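Local coordinates for adhesion G-protein coupled receptor G6 (Danio rerio, PDB 6V55) that is an adhesion receptor of the GPCR superfamily whose calcium-binding extracellular region is linked to myelination and probably relays adhesion signals across the membrane, at residues 600-613 and 631-643. Numbering follows the deposited sequence.
Sequences SLTISSKNLVVGVS and TNTTDPQIDFDSE
Phe-640 stands against the hairpin 600-613, its ring lying across both strands. Ser-600 CB lies over one face, 4.0 Å from the Phe-640 ring centroid and 19° off the normal, a CH-pi contact; Ile-638 CG2 sits centrally over the opposite face, and Thr-602 OG1 meets the edge in plane, 3.3 Å from Phe-640 CE1. Packing is tight at Gly-611: Ile-638 CD1 comes within 3.5 Å of Gly-611 N, and any CB there would strike both Ile-638 CD1 and Phe-640 CZ. Beside it, Val-609 CG2, anti to the backbone N, reaches Ile-638 CD1 at 3.7 Å, while Val-609 CG1 lies 3.8 Å from Pro-636 CG. The hairpin-turn end is more polar and more open to solvent, with Lys-606 and Thr-634 exposed. Ser-604 OG donates to Pro-636 O at 2.9 Å, tilted 22° from the carbonyl plane, the one hydrogen bond between the segments. Asp-635 OD1 lies 3.3 Å from Lys-606 CA, proximity without a bond; the lysine amine binds Asn-607 OD1 instead. Replacing Phe-640 with an alanine removes the ring and would probably leave Ser-600 CB and Ile-638 CG2 facing a gap beside Gly-611. Strands 608-613 and 637-639, from different sheets, cross at -35° with axes 7.2 Å apart; helix 555-568 touches the hairpin's other side. With one bond across, this sheet-to-sheet interface is held mainly by close van der Waals fit, including Ser and Thr side chains and the glycine backbone, consistent with a GAIN-domain beta-sandwich.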
loop_
_atom_site.group_PDB
_atom_site.type_symbol
_atom_site.label_atom_id
_atom_site.label_comp_id
_atom_site.label_asym_id
_atom_site.label_seq_id
_atom_site.Cartn_x
_atom_site.Cartn_y
_atom_site.Cartn_z
ATOM N N SER A 600 -19.108 -41.868 -10.929
ATOM C CA SER A 600 -19.543 -40.573 -11.446
ATOM C C SER A 600 -18.556 -39.487 -11.036
ATOM O O SER A 600 -17.787 -39.649 -10.085
ATOM C CB SER A 600 -20.951 -40.202 -10.958
ATOM O OG SER A 600 -20.924 -39.820 -9.612
ATOM N N LEU A 601 -18.588 -38.372 -11.773
ATOM C CA LEU A 601 -17.753 -37.208 -11.481
ATOM C C LEU A 601 -18.573 -35.944 -11.688
ATOM O O LEU A 601 -19.199 -35.777 -12.731
ATOM C CB LEU A 601 -16.505 -37.170 -12.372
ATOM C CG LEU A 601 -15.672 -35.881 -12.255
ATOM C CD1 LEU A 601 -15.128 -35.688 -10.841
ATOM C CD2 LEU A 601 -14.536 -35.795 -13.239
ATOM N N THR A 602 -18.559 -35.051 -10.716
ATOM C CA THR A 602 -19.297 -33.801 -10.795
ATOM C C THR A 602 -18.327 -32.627 -10.696
ATOM O O THR A 602 -17.423 -32.633 -9.855
ATOM C CB THR A 602 -20.327 -33.752 -9.680
ATOM O OG1 THR A 602 -21.036 -35.002 -9.625
ATOM C CG2 THR A 602 -21.296 -32.684 -9.917
ATOM N N ILE A 603 -18.481 -31.634 -11.574
ATOM C CA ILE A 603 -17.650 -30.431 -11.546
ATOM C C ILE A 603 -18.550 -29.224 -11.338
ATOM O O ILE A 603 -19.365 -28.897 -12.204
ATOM C CB ILE A 603 -16.817 -30.259 -12.818
ATOM C CG1 ILE A 603 -15.806 -31.384 -12.948
ATOM C CG2 ILE A 603 -16.068 -28.983 -12.722
ATOM C CD1 ILE A 603 -16.130 -32.228 -14.059
ATOM N N SER A 604 -18.399 -28.558 -10.205
ATOM C CA SER A 604 -19.296 -27.481 -9.834
ATOM C C SER A 604 -18.626 -26.120 -9.953
ATOM O O SER A 604 -17.395 -25.987 -9.931
ATOM C CB SER A 604 -19.804 -27.659 -8.400
ATOM O OG SER A 604 -20.960 -26.870 -8.167
ATOM N N SER A 605 -19.473 -25.104 -10.062
ATOM C CA SER A 605 -19.072 -23.707 -10.010
ATOM C C SER A 605 -20.281 -22.919 -9.531
ATOM O O SER A 605 -21.310 -23.508 -9.179
ATOM C CB SER A 605 -18.594 -23.230 -11.375
ATOM O OG SER A 605 -19.674 -23.326 -12.283
ATOM N N LYS A 606 -20.173 -21.583 -9.551
ATOM C CA LYS A 606 -21.257 -20.743 -9.047
ATOM C C LYS A 606 -22.488 -20.796 -9.956
ATOM O O LYS A 606 -23.599 -21.008 -9.461
ATOM C CB LYS A 606 -20.762 -19.308 -8.848
ATOM C CG LYS A 606 -21.722 -18.402 -8.042
ATOM C CD LYS A 606 -21.698 -16.945 -8.578
ATOM C CE LYS A 606 -22.979 -16.148 -8.259
ATOM N NZ LYS A 606 -23.978 -16.147 -9.381
ATOM N N ASN A 607 -22.315 -20.696 -11.280
ATOM C CA ASN A 607 -23.463 -20.711 -12.190
ATOM C C ASN A 607 -23.537 -21.933 -13.110
ATOM O O ASN A 607 -24.361 -21.938 -14.038
ATOM C CB ASN A 607 -23.476 -19.461 -13.068
ATOM C CG ASN A 607 -23.423 -18.195 -12.274
ATOM O OD1 ASN A 607 -24.342 -17.886 -11.509
ATOM N ND2 ASN A 607 -22.351 -17.426 -12.466
ATOM N N LEU A 608 -22.709 -22.958 -12.894
ATOM C CA LEU A 608 -22.594 -24.072 -13.829
ATOM C C LEU A 608 -22.106 -25.309 -13.096
ATOM O O LEU A 608 -21.018 -25.296 -12.513
ATOM C CB LEU A 608 -21.617 -23.753 -14.958
ATOM C CG LEU A 608 -21.436 -24.889 -15.968
ATOM C CD1 LEU A 608 -22.701 -25.133 -16.748
ATOM C CD2 LEU A 608 -20.276 -24.646 -16.903
ATOM N N VAL A 609 -22.886 -26.383 -13.151
ATOM C CA VAL A 609 -22.430 -27.682 -12.675
ATOM C C VAL A 609 -22.582 -28.681 -13.813
ATOM O O VAL A 609 -23.600 -28.670 -14.519
ATOM C CB VAL A 609 -23.176 -28.117 -11.398
ATOM C CG1 VAL A 609 -24.695 -28.009 -11.528
ATOM C CG2 VAL A 609 -22.755 -29.480 -10.971
ATOM N N VAL A 610 -21.516 -29.446 -14.088
ATOM C CA VAL A 610 -21.575 -30.480 -15.119
ATOM C C VAL A 610 -21.195 -31.797 -14.467
ATOM O O VAL A 610 -20.433 -31.843 -13.492
ATOM C CB VAL A 610 -20.697 -30.202 -16.376
ATOM C CG1 VAL A 610 -21.005 -28.823 -16.989
ATOM C CG2 VAL A 610 -19.198 -30.370 -16.129
ATOM N N GLY A 611 -21.778 -32.869 -14.971
ATOM C CA GLY A 611 -21.575 -34.174 -14.367
ATOM C C GLY A 611 -21.566 -35.250 -15.420
ATOM O O GLY A 611 -22.241 -35.147 -16.449
ATOM N N VAL A 612 -20.767 -36.273 -15.176
ATOM C CA VAL A 612 -20.758 -37.474 -15.990
ATOM C C VAL A 612 -20.969 -38.627 -15.033
ATOM O O VAL A 612 -20.573 -38.551 -13.864
ATOM C CB VAL A 612 -19.448 -37.646 -16.775
ATOM C CG1 VAL A 612 -19.466 -36.774 -17.992
ATOM C CG2 VAL A 612 -18.271 -37.255 -15.909
ATOM N N SER A 613 -21.645 -39.671 -15.513
ATOM C CA SER A 613 -21.772 -40.931 -14.791
ATOM C C SER A 613 -21.806 -42.062 -15.803
ATOM O O SER A 613 -22.253 -41.879 -16.940
ATOM C CB SER A 613 -23.026 -40.988 -13.919
ATOM O OG SER A 613 -24.181 -41.204 -14.705
ATOM N N THR A 631 -28.010 -27.360 1.654
ATOM C CA THR A 631 -28.252 -26.518 2.824
ATOM C C THR A 631 -27.056 -25.612 3.093
ATOM O O THR A 631 -25.979 -26.106 3.452
ATOM C CB THR A 631 -28.520 -27.401 4.043
ATOM O OG1 THR A 631 -27.328 -28.131 4.366
ATOM C CG2 THR A 631 -29.653 -28.379 3.779
ATOM N N ASN A 632 -27.260 -24.290 2.919
ATOM C CA ASN A 632 -26.225 -23.236 3.027
ATOM C C ASN A 632 -25.028 -23.486 2.107
ATOM O O ASN A 632 -23.892 -23.132 2.438
ATOM C CB ASN A 632 -25.740 -23.012 4.472
ATOM C CG ASN A 632 -26.872 -22.977 5.483
ATOM O OD1 ASN A 632 -27.754 -22.117 5.410
ATOM N ND2 ASN A 632 -26.830 -23.882 6.456
ATOM N N THR A 633 -25.282 -24.104 0.953
ATOM C CA THR A 633 -24.331 -24.198 -0.140
ATOM C C THR A 633 -24.768 -23.148 -1.149
ATOM O O THR A 633 -25.963 -22.874 -1.283
ATOM C CB THR A 633 -24.330 -25.617 -0.745
ATOM O OG1 THR A 633 -24.111 -26.579 0.296
ATOM C CG2 THR A 633 -23.231 -25.815 -1.824
ATOM N N THR A 634 -23.808 -22.500 -1.795
ATOM C CA THR A 634 -24.153 -21.511 -2.802
ATOM C C THR A 634 -24.112 -22.066 -4.226
ATOM O O THR A 634 -24.670 -21.438 -5.139
ATOM C CB THR A 634 -23.237 -20.279 -2.642
ATOM O OG1 THR A 634 -23.781 -19.161 -3.353
ATOM C CG2 THR A 634 -21.803 -20.550 -3.079
ATOM N N ASP A 635 -23.521 -23.274 -4.429
ATOM C CA ASP A 635 -23.310 -23.860 -5.743
ATOM C C ASP A 635 -24.246 -25.035 -5.970
ATOM O O ASP A 635 -24.532 -25.786 -5.030
ATOM C CB ASP A 635 -21.861 -24.331 -5.907
ATOM C CG ASP A 635 -20.885 -23.165 -6.031
ATOM O OD1 ASP A 635 -21.331 -22.002 -5.955
ATOM O OD2 ASP A 635 -19.678 -23.392 -6.206
ATOM N N PRO A 636 -24.749 -25.216 -7.189
ATOM C CA PRO A 636 -25.660 -26.337 -7.439
ATOM C C PRO A 636 -24.910 -27.653 -7.608
ATOM O O PRO A 636 -23.769 -27.693 -8.081
ATOM C CB PRO A 636 -26.391 -25.926 -8.727
ATOM C CG PRO A 636 -25.483 -24.962 -9.395
ATOM C CD PRO A 636 -24.714 -24.269 -8.321
ATOM N N GLN A 637 -25.572 -28.732 -7.191
ATOM C CA GLN A 637 -25.029 -30.085 -7.195
ATOM C C GLN A 637 -25.882 -30.988 -8.085
ATOM O O GLN A 637 -26.949 -30.599 -8.559
ATOM C CB GLN A 637 -24.984 -30.644 -5.772
ATOM C CG GLN A 637 -23.790 -31.514 -5.419
ATOM C CD GLN A 637 -23.803 -31.877 -3.944
ATOM O OE1 GLN A 637 -24.332 -31.122 -3.120
ATOM N NE2 GLN A 637 -23.231 -33.035 -3.601
ATOM N N ILE A 638 -25.415 -32.215 -8.313
ATOM C CA ILE A 638 -26.109 -33.162 -9.177
ATOM C C ILE A 638 -26.421 -34.421 -8.383
ATOM O O ILE A 638 -25.512 -35.069 -7.850
ATOM C CB ILE A 638 -25.296 -33.502 -10.432
ATOM C CG1 ILE A 638 -25.236 -32.296 -11.348
ATOM C CG2 ILE A 638 -25.938 -34.653 -11.213
ATOM C CD1 ILE A 638 -24.302 -32.507 -12.514
ATOM N N ASP A 639 -27.708 -34.760 -8.304
ATOM C CA ASP A 639 -28.175 -36.065 -7.849
ATOM C C ASP A 639 -28.296 -36.976 -9.068
ATOM O O ASP A 639 -29.063 -36.681 -9.991
ATOM C CB ASP A 639 -29.524 -35.907 -7.146
ATOM C CG ASP A 639 -29.876 -37.072 -6.227
ATOM O OD1 ASP A 639 -29.577 -38.252 -6.540
ATOM O OD2 ASP A 639 -30.502 -36.791 -5.180
ATOM N N PHE A 640 -27.567 -38.093 -9.063
ATOM C CA PHE A 640 -27.555 -38.983 -10.219
ATOM C C PHE A 640 -28.582 -40.105 -10.147
ATOM O O PHE A 640 -28.823 -40.771 -11.158
ATOM C CB PHE A 640 -26.171 -39.611 -10.387
ATOM C CG PHE A 640 -25.140 -38.679 -10.967
ATOM C CD1 PHE A 640 -24.233 -38.028 -10.134
ATOM C CD2 PHE A 640 -25.068 -38.466 -12.345
ATOM C CE1 PHE A 640 -23.286 -37.185 -10.655
ATOM C CE2 PHE A 640 -24.106 -37.618 -12.883
ATOM C CZ PHE A 640 -23.221 -36.977 -12.037
ATOM N N ASP A 641 -29.163 -40.361 -8.980
ATOM C CA ASP A 641 -30.011 -41.527 -8.777
ATOM C C ASP A 641 -31.473 -41.179 -8.586
ATOM O O ASP A 641 -32.339 -41.825 -9.169
ATOM C CB ASP A 641 -29.527 -42.320 -7.556
ATOM C CG ASP A 641 -28.105 -42.845 -7.720
ATOM O OD1 ASP A 641 -27.551 -42.760 -8.842
ATOM O OD2 ASP A 641 -27.539 -43.340 -6.716
ATOM N N SER A 642 -31.764 -40.175 -7.785
ATOM C CA SER A 642 -33.113 -39.828 -7.380
ATOM C C SER A 642 -33.457 -38.441 -7.907
ATOM O O SER A 642 -32.621 -37.758 -8.487
ATOM C CB SER A 642 -33.227 -39.865 -5.856
ATOM O OG SER A 642 -32.025 -39.398 -5.258
ATOM N N GLU A 643 -34.709 -38.037 -7.712
ATOM C CA GLU A 643 -35.094 -36.633 -7.800
ATOM C C GLU A 643 -34.881 -36.020 -6.419
ATOM O O GLU A 643 -35.578 -36.377 -5.464
ATOM C CB GLU A 643 -36.544 -36.480 -8.252
ATOM C CG GLU A 643 -37.080 -35.057 -8.093
ATOM C CD GLU A 643 -38.532 -34.886 -8.534
ATOM O OE1 GLU A 643 -39.203 -35.891 -8.883
ATOM O OE2 GLU A 643 -38.998 -33.723 -8.532
#